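Local structure of methyl transferase from Methanosarcina acetivorans (Methanosarcina acetivorans, 6MRO) at residues A[98-103]-A[125-130]; A[135-140]-A[185-190]. The protein probably transfers methyl groups from S-adenosylmethionine to an acceptor, and binds S-adenosylhomocysteine and calcium ions. The protein carries 1 engineered substitution. All coordinates share one frame; numbering follows the deposited sequence. Where two conformers were deposited one is given.

Contact 1 of 2, residues A[98-103]-A[125-130]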
ATOM      1  N   ASP A  98       3.093 -11.740  13.178  1.00 31.94           N
ATOM      2  CA  ASP A  98       4.420 -11.182  13.460  1.00 32.42           C
ATOM      3  C   ASP A  98       5.443 -11.644  12.421  1.00 32.28           C
ATOM      4  O   ASP A  98       6.511 -12.159  12.746  1.00 39.31           O
ATOM      5  CB  ASP A  98       4.882 -11.555  14.874  1.00 36.10           C
ATOM      6  CG  ASP A  98       3.875 -11.167  15.948  1.00 44.60           C
ATOM      7  OD1 ASP A  98       3.229 -10.111  15.832  1.00 47.18           O
ATOM      8  OD2 ASP A  98       3.731 -11.932  16.924  1.00 53.45           O
ATOM      9  N   GLU A  99       5.104 -11.478  11.149  1.00 30.39           N
ATOM     10  CA  GLU A  99       5.962 -11.977  10.081  1.00 30.11           C
ATOM     11  C   GLU A  99       6.728 -10.893   9.338  1.00 29.36           C
ATOM     12  O   GLU A  99       7.889 -11.103   8.973  1.00 28.71           O
ATOM     13  CB  GLU A  99       5.126 -12.781   9.082  1.00 30.52           C
ATOM     14  CG  GLU A  99       4.819 -14.179   9.564  1.00 32.63           C
ATOM     15  CD  GLU A  99       6.071 -14.931   9.950  1.00 34.45           C
ATOM     16  OE1 GLU A  99       6.135 -15.452  11.087  1.00 33.40           O
ATOM     17  OE2 GLU A  99       6.996 -14.991   9.116  1.00 34.13           O
ATOM     18  N   PHE A 100       6.124  -9.734   9.105  1.00 24.11           N
ATOM     19  CA  PHE A 100       6.698  -8.736   8.210  1.00 21.33           C
ATOM     20  C   PHE A 100       7.326  -7.582   8.984  1.00 22.25           C
ATOM     21  O   PHE A 100       6.729  -7.063   9.930  1.00 26.38           O
ATOM     22  CB  PHE A 100       5.625  -8.204   7.249  1.00 20.89           C
ATOM     23  CG  PHE A 100       5.168  -9.225   6.255  1.00 19.55           C
ATOM     24  CD1 PHE A 100       3.988  -9.917   6.450  1.00 22.21           C
ATOM     25  CD2 PHE A 100       5.938  -9.514   5.140  1.00 21.37           C
ATOM     26  CE1 PHE A 100       3.573 -10.887   5.533  1.00 22.07           C
ATOM     27  CE2 PHE A 100       5.540 -10.495   4.233  1.00 21.78           C
ATOM     28  CZ  PHE A 100       4.354 -11.171   4.424  1.00 22.98           C
ATOM     29  N   ASP A 101       8.534  -7.190   8.568  1.00 21.55           N
ATOM     30  CA  ASP A 101       9.171  -5.976   9.076  1.00 21.76           C
ATOM     31  C   ASP A 101       8.526  -4.701   8.530  1.00 22.66           C
ATOM     32  O   ASP A 101       8.574  -3.651   9.183  1.00 23.30           O
ATOM     33  CB  ASP A 101      10.650  -5.989   8.700  1.00 22.53           C
ATOM     34  CG  ASP A 101      11.358  -7.193   9.233  1.00 27.38           C
ATOM     35  OD1 ASP A 101      11.749  -8.065   8.428  1.00 26.02           O
ATOM     36  OD2 ASP A 101      11.515  -7.268  10.471  1.00 27.77           O
ATOM     37  N   ILE A 102       7.973  -4.764   7.320  1.00 19.02           N
ATOM     38  CA  ILE A 102       7.418  -3.609   6.619  1.00 17.92           C
ATOM     39  C   ILE A 102       6.123  -4.047   5.956  1.00 17.55           C
ATOM     40  O   ILE A 102       6.077  -5.118   5.332  1.00 17.36           O
ATOM     41  CB  ILE A 102       8.379  -3.071   5.539  1.00 21.32           C
ATOM     42  CG1 ILE A 102       9.724  -2.647   6.119  1.00 26.57           C
ATOM     43  CG2 ILE A 102       7.724  -1.957   4.709  1.00 27.47           C
ATOM     44  CD1 ILE A 102      10.895  -3.094   5.234  1.00 29.51           C
ATOM     45  N   VAL A 103       5.071  -3.238   6.094  1.00 17.15           N
ATOM     46  CA  VAL A 103       3.912  -3.307   5.204  1.00 16.63           C
ATOM     47  C   VAL A 103       3.797  -1.966   4.494  1.00 18.63           C
ATOM     48  O   VAL A 103       3.782  -0.917   5.155  1.00 17.79           O
ATOM     49  CB  VAL A 103       2.603  -3.620   5.950  1.00 17.52           C
ATOM     50  CG1 VAL A 103       1.404  -3.531   4.977  1.00 20.42           C
ATOM     51  CG2 VAL A 103       2.668  -5.016   6.603  1.00 19.02           C
ATOM     52  N   HIS A 125      -2.193  -5.178  11.389  1.00 23.14           N
ATOM     53  CA  HIS A 125      -1.519  -5.214  12.682  1.00 26.89           C
ATOM     54  C   HIS A 125      -1.010  -6.616  12.994  1.00 25.44           C
ATOM     55  O   HIS A 125       0.111  -6.781  13.478  1.00 26.79           O
ATOM     56  CB  HIS A 125      -2.473  -4.724  13.784  1.00 28.54           C
ATOM     57  CG  HIS A 125      -1.941  -4.875  15.178  1.00 35.11           C
ATOM     58  ND1 HIS A 125      -1.269  -3.866  15.835  1.00 35.02           N
ATOM     59  CD2 HIS A 125      -2.016  -5.905  16.055  1.00 35.18           C
ATOM     60  CE1 HIS A 125      -0.929  -4.275  17.046  1.00 35.21           C
ATOM     61  NE2 HIS A 125      -1.377  -5.507  17.209  1.00 39.64           N
ATOM     62  N   LYS A 126      -1.805  -7.640  12.668  1.00 28.33           N
ATOM     63  CA  LYS A 126      -1.463  -9.012  13.042  1.00 26.56           C
ATOM     64  C   LYS A 126      -0.222  -9.514  12.307  1.00 25.52           C
ATOM     65  O   LYS A 126       0.646 -10.140  12.919  1.00 26.24           O
ATOM     66  CB  LYS A 126      -2.661  -9.927  12.777  1.00 29.97           C
ATOM     67  CG  LYS A 126      -2.453 -11.385  13.163  1.00 38.84           C
ATOM     68  CD  LYS A 126      -3.652 -12.233  12.748  1.00 43.28           C
ATOM     69  CE  LYS A 126      -3.406 -13.712  13.032  1.00 48.54           C
ATOM     70  NZ  LYS A 126      -3.119 -13.950  14.476  1.00 50.98           N
ATOM     71  N   VAL A 127      -0.108  -9.253  10.995  1.00 24.01           N
ATOM     72  CA  VAL A 127       1.016  -9.804  10.231  1.00 28.09           C
ATOM     73  C   VAL A 127       2.314  -9.030  10.391  1.00 26.93           C
ATOM     74  O   VAL A 127       3.376  -9.545  10.013  1.00 24.49           O
ATOM     75  CB  VAL A 127       0.695  -9.908   8.725  1.00 24.47           C
ATOM     76  CG1 VAL A 127      -0.495 -10.840   8.528  1.00 24.47           C
ATOM     77  CG2 VAL A 127       0.468  -8.527   8.120  1.00 27.40           C
ATOM     78  N   LEU A 128       2.273  -7.825  10.965  1.00 22.47           N
ATOM     79  CA  LEU A 128       3.485  -7.052  11.201  1.00 25.26           C
ATOM     80  C   LEU A 128       4.270  -7.604  12.387  1.00 28.17           C
ATOM     81  O   LEU A 128       3.689  -8.055  13.376  1.00 25.16           O
ATOM     82  CB  LEU A 128       3.125  -5.589  11.467  1.00 28.73           C
ATOM     83  CG  LEU A 128       3.158  -4.716  10.221  1.00 26.28           C
ATOM     84  CD1 LEU A 128       2.423  -3.401  10.509  1.00 26.25           C
ATOM     85  CD2 LEU A 128       4.599  -4.455   9.772  1.00 25.04           C
ATOM     86  N   LYS A 129       5.596  -7.565  12.281  1.00 25.88           N
ATOM     87  CA  LYS A 129       6.446  -7.912  13.408  1.00 28.31           C
ATOM     88  C   LYS A 129       6.352  -6.854  14.495  1.00 29.91           C
ATOM     89  O   LYS A 129       5.975  -5.704  14.258  1.00 26.82           O
ATOM     90  CB  LYS A 129       7.908  -8.024  12.980  1.00 29.64           C
ATOM     91  CG  LYS A 129       8.294  -9.335  12.337  1.00 39.38           C
ATOM     92  CD  LYS A 129       9.797  -9.376  12.091  1.00 46.61           C
ATOM     93  CE  LYS A 129      10.183 -10.540  11.193  1.00 49.53           C
ATOM     94  NZ  LYS A 129      11.645 -10.550  10.884  1.00 53.06           N
ATOM     95  N   GLU A 130       6.869  -7.222  15.644  0.70 33.92           N
ATOM     96  CA  GLU A 130       6.993  -6.347  16.757  0.70 35.27           C
ATOM     97  C   GLU A 130       8.012  -5.338  16.299  0.70 33.36           C
ATOM     98  O   GLU A 130       9.034  -5.702  15.844  0.70 34.36           O
ATOM     99  CB  GLU A 130       7.537  -7.196  17.895  0.70 38.33           C
ATOM    100  CG  GLU A 130       8.542  -8.233  17.409  0.70 43.52           C
ATOM    101  CD  GLU A 130       8.018  -9.667  17.345  0.70 45.51           C
ATOM    102  OE1 GLU A 130       7.211  -9.999  16.510  0.70 47.83           O
ATOM    103  OE2 GLU A 130       8.449 -10.505  18.165  0.70 43.35           O
TER
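Phe100 and Leu128 form a parallel bridge near one end of strand 100-106 of the Rossmann-like methyltransferase sheet, next to the end of helix 114-127, so the contact closes the base of a beta-alpha-beta crossover. Backbone bonds carry most of it. The carbonyl of Val127, at the close of the helix, accepts two amides at once: Phe100 N, 2.9 Å from Val127 O, comes in the carbonyl plane, whereas Glu99 N approaches from above that plane. One residue back, Asp98 N bonds almost straight to Lys126 O (N-H...O 171°). In the opposite direction Lys129 N donates to Phe100 O over 2.7 Å. Alongside these bonds, Asp98 CA makes a C-H...O contact of 3.2 Å with Leu128 O.

Apolar side chains gather on the buried side. The Phe100 ring lies side by side with Val127, its CD1 4.0 Å from Val127 CB, while Val103 CG2 meets Leu128 CG at 3.7 Å.

Charge is handled at the margin. Lys194 pairs with Asp98 OD1 in a salt bridge. Asp101 OD1 takes the amide of Arg35. The extended Lys129 chain runs beside Asp101 and ends in a salt bridge whose hydrogen bonds are weak, NZ of Lys129 lying 3.3 Å from OD2 of Asp101.

Contact 2 of 2, residues A[135-140]-A[185-190]; sequences FMLCFS and RQAYLL
Phe139 and Arg185 stack flat at one end of the antiparallel pair of strands 132-139 and 184-193. The arginine chain, bent at chi2 (-96°) and chi3, folds its guanidinium over one ring face, with CZ of Arg185 4.0 Å from the centroid of the Phe139 ring and the planes only 12° apart, a cation-pi stack. Arg185 CB also reaches Phe139 CE1 at 3.5 Å, and the rings of Phe176 and His110 meet Phe139 edge-to-face. An alanine in place of Phe139 would take away the stacking surface and is likely to leave the Arg185 guanidinium freer to swing.

Next along, Ser140 sets its CB over the centre of the Tyr188 ring, 3.6 Å from the centroid, as a CH-pi contact. Its OG sits between the backbone N and carbonyl carbon (chi1 56°), where it donates to a water that in turn bonds Ala187 O; a second water links it to Gln186 OE1.

Deeper in, Met136 brings CE to 4.1 Å from Leu190 CD2, and Cys138 SG packs on Tyr188 CB, all on the side facing helix 155-162. Leu137 CD1 rests 4.0 Å from Ala187 CB. Paired amides and carbonyls join Met136 to Leu190 and Cys138 to Tyr188, Tyr188 N donating to Cys138 O over 2.7 Å. Strand 184-193 thus runs antiparallel in the otherwise largely parallel sheet, the reversed strand characteristic of class I S-adenosylmethionine-dependent methyltransferases.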
ATOM      1  N   PHE A 135       3.644   1.816   6.218  1.00 16.82           N
ATOM      2  CA  PHE A 135       3.686   3.030   5.409  1.00 17.56           C
ATOM      3  C   PHE A 135       2.490   3.023   4.473  1.00 18.16           C
ATOM      4  O   PHE A 135       2.312   2.075   3.693  1.00 18.77           O
ATOM      5  CB  PHE A 135       4.980   3.104   4.598  1.00 18.00           C
ATOM      6  CG  PHE A 135       6.210   3.164   5.448  1.00 18.79           C
ATOM      7  CD1 PHE A 135       6.536   4.335   6.118  1.00 19.11           C
ATOM      8  CD2 PHE A 135       7.042   2.064   5.570  1.00 21.00           C
ATOM      9  CE1 PHE A 135       7.668   4.407   6.917  1.00 21.17           C
ATOM     10  CE2 PHE A 135       8.192   2.130   6.347  1.00 23.20           C
ATOM     11  CZ  PHE A 135       8.507   3.295   7.026  1.00 20.49           C
ATOM     12  N   MET A 136       1.674   4.071   4.548  1.00 16.22           N
ATOM     13  CA  MET A 136       0.439   4.128   3.787  1.00 15.95           C
ATOM     14  C   MET A 136       0.348   5.454   3.058  1.00 18.11           C
ATOM     15  O   MET A 136       0.578   6.512   3.649  1.00 19.35           O
ATOM     16  CB  MET A 136      -0.769   3.929   4.704  1.00 16.51           C
ATOM     17  CG  MET A 136      -2.111   3.894   3.990  1.00 17.52           C
ATOM     18  SD  MET A 136      -2.840   5.534   3.717  1.00 19.78           S
ATOM     19  CE  MET A 136      -3.365   5.894   5.399  1.00 20.17           C
ATOM     20  N   LEU A 137       0.004   5.389   1.777  1.00 15.52           N
ATOM     21  CA  LEU A 137      -0.129   6.563   0.931  1.00 15.64           C
ATOM     22  C   LEU A 137      -1.572   6.693   0.475  1.00 15.74           C
ATOM     23  O   LEU A 137      -2.151   5.731  -0.048  1.00 16.08           O
ATOM     24  CB  LEU A 137       0.828   6.445  -0.258  1.00 15.34           C
ATOM     25  CG  LEU A 137       0.800   7.483  -1.378  1.00 22.18           C
ATOM     26  CD1 LEU A 137       1.393   8.776  -0.879  1.00 19.72           C
ATOM     27  CD2 LEU A 137       1.610   6.929  -2.581  1.00 22.96           C
ATOM     28  N   CYS A 138      -2.144   7.884   0.652  1.00 17.55           N
ATOM     29  CA  CYS A 138      -3.525   8.118   0.258  1.00 18.86           C
ATOM     30  C   CYS A 138      -3.702   9.577  -0.151  1.00 22.21           C
ATOM     31  O   CYS A 138      -2.875  10.441   0.156  1.00 21.51           O
ATOM     32  CB  CYS A 138      -4.486   7.734   1.398  1.00 24.48           C
ATOM     33  SG  CYS A 138      -4.247   8.723   2.907  1.00 25.24           S
ATOM     34  N   PHE A 139      -4.787   9.842  -0.868  1.00 21.34           N
ATOM     35  CA  PHE A 139      -5.114  11.218  -1.217  1.00 18.20           C
ATOM     36  C   PHE A 139      -5.528  11.980   0.036  1.00 21.37           C
ATOM     37  O   PHE A 139      -6.204  11.436   0.910  1.00 24.08           O
ATOM     38  CB  PHE A 139      -6.235  11.252  -2.253  1.00 19.30           C
ATOM     39  CG  PHE A 139      -5.867  10.623  -3.556  1.00 28.40           C
ATOM     40  CD1 PHE A 139      -4.760  11.061  -4.262  1.00 31.02           C
ATOM     41  CD2 PHE A 139      -6.611   9.573  -4.067  1.00 37.57           C
ATOM     42  CE1 PHE A 139      -4.401  10.469  -5.468  1.00 32.92           C
ATOM     43  CE2 PHE A 139      -6.263   8.986  -5.269  1.00 38.65           C
ATOM     44  CZ  PHE A 139      -5.152   9.436  -5.966  1.00 35.16           C
ATOM     45  N   SER A 140      -5.124  13.246   0.124  1.00 20.26           N
ATOM     46  CA  SER A 140      -5.346  14.022   1.333  1.00 23.75           C
ATOM     47  C   SER A 140      -6.674  14.769   1.273  1.00 24.46           C
ATOM     48  O   SER A 140      -7.114  15.234   0.213  1.00 24.10           O
ATOM     49  CB  SER A 140      -4.203  15.016   1.576  1.00 26.11           C
ATOM     50  OG  SER A 140      -3.993  15.872   0.470  1.00 25.26           O
ATOM     51  N   ARG A 185      -1.233  14.540  -7.456  1.00 36.83           N
ATOM     52  CA  ARG A 185      -2.350  14.780  -6.555  1.00 37.20           C
ATOM     53  C   ARG A 185      -1.810  14.963  -5.143  1.00 28.95           C
ATOM     54  O   ARG A 185      -0.872  14.266  -4.745  1.00 26.53           O
ATOM     55  CB  ARG A 185      -3.332  13.606  -6.581  1.00 42.49           C
ATOM     56  CG  ARG A 185      -4.001  13.362  -7.923  1.00 48.72           C
ATOM     57  CD  ARG A 185      -5.366  14.020  -7.982  1.00 52.01           C
ATOM     58  NE  ARG A 185      -6.070  13.971  -6.697  1.00 56.33           N
ATOM     59  CZ  ARG A 185      -7.142  13.220  -6.455  1.00 55.77           C
ATOM     60  NH1 ARG A 185      -7.722  13.251  -5.261  1.00 57.00           N
ATOM     61  NH2 ARG A 185      -7.639  12.438  -7.406  1.00 52.71           N
ATOM     62  N   GLN A 186      -2.395  15.898  -4.394  1.00 25.10           N
ATOM     63  CA  GLN A 186      -1.989  16.088  -3.004  1.00 23.71           C
ATOM     64  C   GLN A 186      -2.324  14.846  -2.190  1.00 23.56           C
ATOM     65  O   GLN A 186      -3.412  14.278  -2.302  1.00 23.76           O
ATOM     66  CB  GLN A 186      -2.679  17.307  -2.388  1.00 22.60           C
ATOM     67  CG  GLN A 186      -2.107  18.638  -2.852  1.00 29.48           C
ATOM     68  CD  GLN A 186      -2.708  19.791  -2.101  1.00 36.54           C
ATOM     69  OE1 GLN A 186      -3.748  19.644  -1.453  1.00 41.69           O
ATOM     70  NE2 GLN A 186      -2.062  20.957  -2.177  1.00 34.16           N
ATOM     71  N   ALA A 187      -1.387  14.436  -1.349  1.00 19.75           N
ATOM     72  CA  ALA A 187      -1.478  13.132  -0.714  1.00 18.84           C
ATOM     73  C   ALA A 187      -0.926  13.214   0.705  1.00 20.85           C
ATOM     74  O   ALA A 187      -0.256  14.184   1.085  1.00 21.43           O
ATOM     75  CB  ALA A 187      -0.727  12.072  -1.534  1.00 17.99           C
ATOM     76  N   TYR A 188      -1.236  12.180   1.489  1.00 18.83           N
ATOM     77  CA  TYR A 188      -0.672  11.965   2.815  1.00 22.47           C
ATOM     78  C   TYR A 188       0.160  10.692   2.831  1.00 22.21           C
ATOM     79  O   TYR A 188      -0.225   9.681   2.233  1.00 20.55           O
ATOM     80  CB  TYR A 188      -1.762  11.839   3.882  1.00 20.54           C
ATOM     81  CG  TYR A 188      -2.311  13.151   4.363  1.00 20.63           C
ATOM     82  CD1 TYR A 188      -1.480  14.245   4.551  1.00 24.27           C
ATOM     83  CD2 TYR A 188      -3.674  13.300   4.633  1.00 21.37           C
ATOM     84  CE1 TYR A 188      -1.981  15.451   5.000  1.00 24.09           C
ATOM     85  CE2 TYR A 188      -4.185  14.500   5.081  1.00 22.77           C
ATOM     86  CZ  TYR A 188      -3.330  15.577   5.259  1.00 26.29           C
ATOM     87  OH  TYR A 188      -3.838  16.782   5.697  1.00 26.49           O
ATOM     88  N   LEU A 189       1.285  10.731   3.543  1.00 19.44           N
ATOM     89  CA  LEU A 189       2.069   9.534   3.827  1.00 17.95           C
ATOM     90  C   LEU A 189       2.081   9.321   5.335  1.00 25.30           C
ATOM     91  O   LEU A 189       2.585  10.167   6.086  1.00 23.35           O
ATOM     92  CB  LEU A 189       3.493   9.648   3.294  1.00 18.01           C
ATOM     93  CG  LEU A 189       4.350   8.407   3.581  1.00 23.04           C
ATOM     94  CD1 LEU A 189       3.941   7.255   2.670  1.00 20.75           C
ATOM     95  CD2 LEU A 189       5.831   8.732   3.440  1.00 28.40           C
ATOM     96  N   LEU A 190       1.500   8.212   5.766  1.00 18.22           N
ATOM     97  CA  LEU A 190       1.518   7.810   7.158  1.00 20.54           C
ATOM     98  C   LEU A 190       2.701   6.884   7.405  1.00 19.58           C
ATOM     99  O   LEU A 190       2.901   5.905   6.670  1.00 19.95           O
ATOM    100  CB  LEU A 190       0.208   7.111   7.523  1.00 18.93           C
ATOM    101  CG  LEU A 190       0.237   6.219   8.767  1.00 19.54           C
ATOM    102  CD1 LEU A 190       0.317   7.080  10.031  1.00 26.04           C
ATOM    103  CD2 LEU A 190      -1.018   5.349   8.770  1.00 19.52           C
TER
HETATM  104  O   HOH W   1      -1.389  16.662   1.099  1.00 32.19           O
HETATM  105  O   HOH W   2      -5.790  17.837  -0.645  1.00 32.42           O

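Contact 1 and contact 2 lie in series along the chain, the first closing before the second opens, with their centres about 21 Å apart, both reaching the same mixed sheet. Strand 100-106 of contact 1 is the parallel neighbour of strand 132-139, which in turn pairs with the antiparallel strand 184-193 in contact 2. The two meet directly where Val103 O lies 2.9 Å from Phe135 N, probably a hydrogen bond, and Ile102 packs on the Phe135 ring. Strand 128-129 of contact 1 is followed directly in the chain by strand 132-139 of contact 2. Together they span the passage from the parallel, cofactor-binding half of the fold to the reversed strand 184-193; the calcium ligands follow strand 132-139 in the chain.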